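Side-chain contacts in halohydrin epoxidase A (Corynebacterium sp., PDB 4Z9F), which probably catalyses the release of hydrogen halide from vicinal halohydrins to form epoxides, using a Rossmann-type fold related to short-chain dehydrogenases/reductases: residues D24-V29 with A72-V77; A33-A38 with T51-E56. The protein carries 1 engineered substitution. One frame throughout, in Å; residues are numbered along the deposited sequence.

Contact 1: D24-V29 with A72-V77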
ATOM      1  N   ASP C  24      13.415  30.155  -8.079  1.00 25.56           N
ATOM      2  CA  ASP C  24      14.535  29.413  -7.526  1.00 29.09           C
ATOM      3  C   ASP C  24      15.784  29.504  -8.396  1.00 30.00           C
ATOM      4  O   ASP C  24      16.793  28.864  -8.079  1.00 29.40           O
ATOM      5  CB  ASP C  24      14.136  27.943  -7.331  1.00 28.37           C
ATOM      6  CG  ASP C  24      15.082  27.193  -6.406  1.00 30.29           C
ATOM      7  OD1 ASP C  24      15.253  25.969  -6.604  1.00 31.00           O
ATOM      8  OD2 ASP C  24      15.646  27.821  -5.478  1.00 29.56           O
ATOM      9  N   GLY C  25      15.738  30.266  -9.486  1.00 29.48           N
ATOM     10  CA  GLY C  25      16.909  30.504 -10.301  1.00 24.87           C
ATOM     11  C   GLY C  25      16.989  29.740 -11.601  1.00 31.14           C
ATOM     12  O   GLY C  25      18.008  29.847 -12.293  1.00 30.77           O
ATOM     13  N   TYR C  26      15.959  28.980 -11.961  1.00 23.60           N
ATOM     14  CA  TYR C  26      15.964  28.215 -13.200  1.00 25.76           C
ATOM     15  C   TYR C  26      15.506  29.056 -14.389  1.00 29.50           C
ATOM     16  O   TYR C  26      14.700  29.980 -14.265  1.00 24.84           O
ATOM     17  CB  TYR C  26      15.038  26.998 -13.105  1.00 24.18           C
ATOM     18  CG  TYR C  26      15.512  25.862 -12.214  1.00 21.98           C
ATOM     19  CD1 TYR C  26      15.641  26.038 -10.849  1.00 24.25           C
ATOM     20  CD2 TYR C  26      15.779  24.605 -12.743  1.00 21.63           C
ATOM     21  CE1 TYR C  26      16.054  25.003 -10.021  1.00 25.19           C
ATOM     22  CE2 TYR C  26      16.190  23.559 -11.925  1.00 23.19           C
ATOM     23  CZ  TYR C  26      16.322  23.773 -10.559  1.00 25.51           C
ATOM     24  OH  TYR C  26      16.733  22.756  -9.721  1.00 25.16           O
ATOM     25  N   THR C  27      16.003  28.688 -15.562  1.00 27.48           N
ATOM     26  CA  THR C  27      15.323  29.003 -16.806  1.00 26.53           C
ATOM     27  C   THR C  27      14.327  27.880 -17.057  1.00 26.68           C
ATOM     28  O   THR C  27      14.716  26.711 -17.168  1.00 24.58           O
ATOM     29  CB  THR C  27      16.319  29.137 -17.958  1.00 29.51           C
ATOM     30  OG1 THR C  27      17.245  30.179 -17.643  1.00 24.80           O
ATOM     31  CG2 THR C  27      15.603  29.478 -19.255  1.00 30.25           C
ATOM     32  N   VAL C  28      13.049  28.223 -17.119  1.00 25.40           N
ATOM     33  CA  VAL C  28      11.999  27.228 -17.263  1.00 23.85           C
ATOM     34  C   VAL C  28      11.547  27.208 -18.714  1.00 24.95           C
ATOM     35  O   VAL C  28      10.887  28.142 -19.186  1.00 28.48           O
ATOM     36  CB  VAL C  28      10.830  27.503 -16.311  1.00 24.17           C
ATOM     37  CG1 VAL C  28       9.818  26.378 -16.421  1.00 24.46           C
ATOM     38  CG2 VAL C  28      11.353  27.651 -14.871  1.00 22.30           C
ATOM     39  N   VAL C  29      11.894  26.133 -19.418  1.00 23.26           N
ATOM     40  CA  VAL C  29      11.423  25.881 -20.776  1.00 25.28           C
ATOM     41  C   VAL C  29      10.083  25.150 -20.701  1.00 27.59           C
ATOM     42  O   VAL C  29       9.972  24.114 -20.036  1.00 25.42           O
ATOM     43  CB  VAL C  29      12.459  25.053 -21.556  1.00 25.70           C
ATOM     44  CG1 VAL C  29      11.969  24.771 -22.939  1.00 23.68           C
ATOM     45  CG2 VAL C  29      13.796  25.766 -21.577  1.00 27.64           C
ATOM     46  N   ALA C  72      22.298  21.312 -20.481  1.00 32.42           N
ATOM     47  CA  ALA C  72      21.791  20.128 -19.796  1.00 28.43           C
ATOM     48  C   ALA C  72      20.486  20.461 -19.090  1.00 28.09           C
ATOM     49  O   ALA C  72      20.307  21.578 -18.595  1.00 28.47           O
ATOM     50  CB  ALA C  72      22.806  19.588 -18.778  1.00 29.93           C
ATOM     51  N   ILE C  73      19.584  19.483 -19.044  1.00 28.12           N
ATOM     52  CA  ILE C  73      18.327  19.608 -18.309  1.00 22.32           C
ATOM     53  C   ILE C  73      18.558  19.122 -16.882  1.00 27.04           C
ATOM     54  O   ILE C  73      18.982  17.980 -16.671  1.00 27.04           O
ATOM     55  CB  ILE C  73      17.204  18.806 -18.985  1.00 24.76           C
ATOM     56  CG1 ILE C  73      16.950  19.314 -20.400  1.00 18.78           C
ATOM     57  CG2 ILE C  73      15.891  18.906 -18.180  1.00 24.40           C
ATOM     58  CD1 ILE C  73      16.010  18.421 -21.180  1.00 25.46           C
ATOM     59  N   ASP C  74      18.270  19.982 -15.902  1.00 21.83           N
ATOM     60  CA  ASP C  74      18.401  19.628 -14.493  1.00 22.58           C
ATOM     61  C   ASP C  74      17.148  18.937 -13.959  1.00 21.98           C
ATOM     62  O   ASP C  74      17.254  17.990 -13.171  1.00 20.79           O
ATOM     63  CB  ASP C  74      18.699  20.888 -13.664  1.00 23.23           C
ATOM     64  CG  ASP C  74      18.640  20.646 -12.151  1.00 26.09           C
ATOM     65  OD1 ASP C  74      19.716  20.466 -11.525  1.00 26.66           O
ATOM     66  OD2 ASP C  74      17.520  20.674 -11.571  1.00 22.46           O
ATOM     67  N   THR C  75      15.968  19.399 -14.374  1.00 21.52           N
ATOM     68  CA  THR C  75      14.699  18.890 -13.868  1.00 23.04           C
ATOM     69  C   THR C  75      13.663  18.864 -14.980  1.00 22.65           C
ATOM     70  O   THR C  75      13.556  19.811 -15.771  1.00 20.88           O
ATOM     71  CB  THR C  75      14.186  19.751 -12.702  1.00 19.65           C
ATOM     72  OG1 THR C  75      15.127  19.703 -11.623  1.00 23.16           O
ATOM     73  CG2 THR C  75      12.816  19.264 -12.227  1.00 18.12           C
ATOM     74  N   ILE C  76      12.920  17.763 -15.058  1.00 21.30           N
ATOM     75  CA  ILE C  76      11.742  17.664 -15.906  1.00 19.54           C
ATOM     76  C   ILE C  76      10.539  17.517 -14.975  1.00 23.12           C
ATOM     77  O   ILE C  76      10.520  16.626 -14.118  1.00 18.57           O
ATOM     78  CB  ILE C  76      11.831  16.484 -16.888  1.00 23.06           C
ATOM     79  CG1 ILE C  76      13.064  16.621 -17.795  1.00 18.77           C
ATOM     80  CG2 ILE C  76      10.548  16.375 -17.717  1.00 22.99           C
ATOM     81  CD1 ILE C  76      13.306  15.409 -18.669  1.00 21.88           C
ATOM     82  N   VAL C  77       9.566  18.413 -15.110  1.00 22.06           N
ATOM     83  CA  VAL C  77       8.269  18.262 -14.462  1.00 20.29           C
ATOM     84  C   VAL C  77       7.303  17.757 -15.516  1.00 22.63           C
ATOM     85  O   VAL C  77       6.891  18.507 -16.409  1.00 20.49           O
ATOM     86  CB  VAL C  77       7.768  19.571 -13.840  1.00 18.84           C
ATOM     87  CG1 VAL C  77       6.368  19.358 -13.275  1.00 21.90           C
ATOM     88  CG2 VAL C  77       8.701  20.037 -12.744  1.00 19.13           C
TER
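Tyr26 and Asp74 mark the closest approach of the two backbones, yet their CA atoms remain 9.0 Å apart, because strand 3-6 runs between strands 27-30 and 73-79 in the parallel sheet. Gly25, with positive phi, closes the preceding helix in a Schellman motif, and the chain then passes through Tyr26 toward the sheet. The gap is bridged by side chains alone, an example of how a long aromatic can join strands that do not pair. The two side chains cross nearly at a right angle, with ring and carboxylate planes 71° apart. Tyr26 OH donates to Asp74 OD2 over 2.9 Å, meeting that oxygen from above the carboxylate plane, 50° out of it. Asp74 OD2 itself lies at the edge of the ring, in its plane, and also comes within 3.2 Å of Tyr26 CE2. From the other face of the carboxylate, Thr75 OG1 donates to Asp74 OD2 over 2.6 Å, arriving on the anti side. Asp74 extends CG anti to its backbone N (chi1 171°), which carries the carboxylate across to the tyrosine. Two hydroxyls thus grip one oxygen while OD1 forms a salt bridge with Arg226, an environment that probably favours the ionised carboxylate. Around this network, Tyr26 packs on Leu21 of helix 14-23 and Ala4 of strand 3-6, and both Tyr26 and Thr75 touch Ala224 of helix 213-224.

Contact 2: A33-A38 with T51-E56. Engineered in segment 33-38: Ser34 (natural residue Thr).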
ATOM      1  N   ALA C  33      -0.153  22.896 -25.135  1.00 28.05           N
ATOM      2  CA  ALA C  33      -0.872  22.695 -26.390  1.00 32.54           C
ATOM      3  C   ALA C  33      -1.105  24.013 -27.112  1.00 37.15           C
ATOM      4  O   ALA C  33      -1.110  24.055 -28.350  1.00 35.56           O
ATOM      5  CB  ALA C  33      -2.205  21.993 -26.136  1.00 37.19           C
ATOM      6  N   SER C  34      -1.287  25.099 -26.359  1.00 32.10           N
ATOM      7  CA  SER C  34      -1.590  26.385 -26.969  1.00 34.44           C
ATOM      8  C   SER C  34      -0.377  26.996 -27.647  1.00 35.06           C
ATOM      9  O   SER C  34      -0.524  27.947 -28.421  1.00 40.17           O
ATOM     10  CB  SER C  34      -2.127  27.350 -25.917  1.00 36.54           C
ATOM     11  OG  SER C  34      -1.102  27.728 -25.014  1.00 33.27           O
ATOM     12  N   PHE C  35       0.813  26.486 -27.363  1.00 33.80           N
ATOM     13  CA  PHE C  35       2.025  27.048 -27.936  1.00 35.34           C
ATOM     14  C   PHE C  35       2.220  26.652 -29.393  1.00 30.55           C
ATOM     15  O   PHE C  35       3.219  27.049 -29.999  1.00 32.81           O
ATOM     16  CB  PHE C  35       3.242  26.629 -27.107  1.00 31.93           C
ATOM     17  CG  PHE C  35       3.276  27.228 -25.724  1.00 30.18           C
ATOM     18  CD1 PHE C  35       4.245  26.831 -24.808  1.00 30.60           C
ATOM     19  CD2 PHE C  35       2.343  28.173 -25.331  1.00 32.30           C
ATOM     20  CE1 PHE C  35       4.289  27.382 -23.528  1.00 29.85           C
ATOM     21  CE2 PHE C  35       2.378  28.718 -24.056  1.00 30.99           C
ATOM     22  CZ  PHE C  35       3.351  28.320 -23.152  1.00 33.23           C
ATOM     23  N   ALA C  36       1.307  25.876 -29.975  1.00 34.81           N
ATOM     24  CA  ALA C  36       1.362  25.681 -31.418  1.00 35.97           C
ATOM     25  C   ALA C  36       1.203  27.001 -32.159  1.00 41.15           C
ATOM     26  O   ALA C  36       1.580  27.094 -33.333  1.00 45.69           O
ATOM     27  CB  ALA C  36       0.290  24.692 -31.867  1.00 37.92           C
ATOM     28  N   ASP C  37       0.676  28.022 -31.485  1.00 36.62           N
ATOM     29  CA  ASP C  37       0.476  29.348 -32.056  1.00 43.21           C
ATOM     30  C   ASP C  37       1.564  30.297 -31.563  1.00 38.37           C
ATOM     31  O   ASP C  37       1.652  30.575 -30.363  1.00 38.72           O
ATOM     32  CB  ASP C  37      -0.904  29.890 -31.688  1.00 40.93           C
ATOM     33  CG  ASP C  37      -1.190  31.217 -32.347  1.00 45.98           C
ATOM     34  OD1 ASP C  37      -1.111  32.257 -31.657  1.00 42.86           O
ATOM     35  OD2 ASP C  37      -1.474  31.213 -33.565  1.00 47.59           O
ATOM     36  N   ALA C  38       2.364  30.814 -32.501  1.00 37.92           N
ATOM     37  CA  ALA C  38       3.467  31.713 -32.168  1.00 40.02           C
ATOM     38  C   ALA C  38       3.043  32.870 -31.271  1.00 35.83           C
ATOM     39  O   ALA C  38       3.841  33.345 -30.453  1.00 37.85           O
ATOM     40  CB  ALA C  38       4.090  32.252 -33.456  1.00 42.30           C
ATOM     41  N   THR C  51      11.069  32.562 -18.903  1.00 28.80           N
ATOM     42  CA  THR C  51      10.688  31.290 -19.495  1.00 30.31           C
ATOM     43  C   THR C  51      10.892  31.291 -21.008  1.00 31.78           C
ATOM     44  O   THR C  51      11.007  32.335 -21.656  1.00 32.37           O
ATOM     45  CB  THR C  51       9.228  30.959 -19.191  1.00 29.47           C
ATOM     46  OG1 THR C  51       8.377  31.845 -19.933  1.00 33.49           O
ATOM     47  CG2 THR C  51       8.934  31.093 -17.687  1.00 28.39           C
ATOM     48  N   VAL C  52      10.937  30.084 -21.563  1.00 27.31           N
ATOM     49  CA  VAL C  52      10.952  29.848 -22.999  1.00 26.60           C
ATOM     50  C   VAL C  52       9.732  29.001 -23.333  1.00 31.58           C
ATOM     51  O   VAL C  52       9.478  27.987 -22.671  1.00 28.67           O
ATOM     52  CB  VAL C  52      12.246  29.142 -23.443  1.00 27.53           C
ATOM     53  CG1 VAL C  52      12.108  28.611 -24.864  1.00 27.50           C
ATOM     54  CG2 VAL C  52      13.440  30.068 -23.316  1.00 28.74           C
ATOM     55  N   ALA C  53       8.971  29.422 -24.338  1.00 29.91           N
ATOM     56  CA  ALA C  53       7.809  28.678 -24.804  1.00 30.11           C
ATOM     57  C   ALA C  53       8.200  27.859 -26.026  1.00 36.30           C
ATOM     58  O   ALA C  53       8.546  28.424 -27.069  1.00 32.19           O
ATOM     59  CB  ALA C  53       6.647  29.615 -25.138  1.00 31.23           C
ATOM     60  N   LEU C  54       8.140  26.535 -25.893  1.00 33.70           N
ATOM     61  CA  LEU C  54       8.435  25.630 -26.995  1.00 34.57           C
ATOM     62  C   LEU C  54       7.265  25.542 -27.958  1.00 36.81           C
ATOM     63  O   LEU C  54       6.102  25.566 -27.548  1.00 30.92           O
ATOM     64  CB  LEU C  54       8.729  24.222 -26.480  1.00 30.87           C
ATOM     65  CG  LEU C  54       9.931  24.020 -25.583  1.00 27.22           C
ATOM     66  CD1 LEU C  54       9.991  22.555 -25.155  1.00 26.46           C
ATOM     67  CD2 LEU C  54      11.193  24.441 -26.328  1.00 32.52           C
ATOM     68  N   ALA C  55       7.579  25.389 -29.244  1.00 31.11           N
ATOM     69  CA  ALA C  55       6.537  25.097 -30.213  1.00 31.76           C
ATOM     70  C   ALA C  55       6.220  23.610 -30.286  1.00 32.03           C
ATOM     71  O   ALA C  55       5.098  23.249 -30.657  1.00 33.03           O
ATOM     72  CB  ALA C  55       6.947  25.609 -31.597  1.00 39.24           C
ATOM     73  N   GLU C  56       7.172  22.748 -29.930  1.00 32.07           N
ATOM     74  CA  GLU C  56       7.016  21.317 -30.167  1.00 33.44           C
ATOM     75  C   GLU C  56       5.872  20.752 -29.340  1.00 29.97           C
ATOM     76  O   GLU C  56       5.705  21.092 -28.166  1.00 29.82           O
ATOM     77  CB  GLU C  56       8.313  20.571 -29.850  1.00 29.58           C
ATOM     78  CG  GLU C  56       9.350  20.674 -30.974  1.00 39.35           C
ATOM     79  CD  GLU C  56      10.069  22.032 -31.011  1.00 44.73           C
ATOM     80  OE1 GLU C  56      10.943  22.218 -31.904  1.00 51.87           O
ATOM     81  OE2 GLU C  56       9.754  22.887 -30.145  1.00 40.89           O
TER
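The Phe35 ring takes Ala53 CB on one face and has the carbonyl oxygen of Leu54 at its edge, near the ring plane. The methyl forms a CH-pi contact, 3.9 Å from Ala53 CB to the centroid of the Phe35 ring and 23° off the ring normal. It is displaced toward the rim, where its nearest partner is Phe35 CE1 at 3.6 Å from Ala53 CB. The edge contact is close as well: Leu54 O lies 3.1 Å from Phe35 CB and 3.5 Å from Phe35 CD1, so the carbonyl faces the root of the side chain and not the far end of the ring. With CG beside the backbone N and anti to the carbonyl carbon (chi1 -67°), the ring leaves the 3-10 turn and reaches over Ala53. No hydrogen bond joins the two segments; the methyl-on-ring contact and the carbonyl at the ring edge make the interface, and Ala55 CA adds a looser approach, 3.9 Å from Phe35 O. Helix 38-47 ties both sides together: Arg41 bonds to Phe35 O, Glu45 accepts from Ala53 N, and the Phe44 ring meets that of Phe35 with planes about 60° apart. Asp37 occupies the N-cap of this helix, and Ser34, an engineered residue, bonds through OG to Asp32 and Arg10. Strand 27-30, helix 38-47 and strand 52-53 together form a beta-alpha-beta unit of the Rossmann-type fold, and Phe35 lies between the turn leading into its helix and the edge strand that follows.

Contacts 1 and 2, with centres 16 Å apart, meet through neighbouring strands of one sheet. Val28 O of contact 1 probably accepts a hydrogen bond from Val52 N of contact 2 at 3.1 Å, and Val29 CG1 packs against Leu54 CG at 3.4 Å. Strand 27-30 links them: part of it lies in contact 1, it pairs with strand 52-53 of contact 2, and the 3-10 turn of contact 2 follows its end. Along the chain, both segments of contact 2 fall between those of contact 1. In related dehydrogenases the region after this strand commonly helps bind the nucleotide cofactor, but neither contact includes a ligand here.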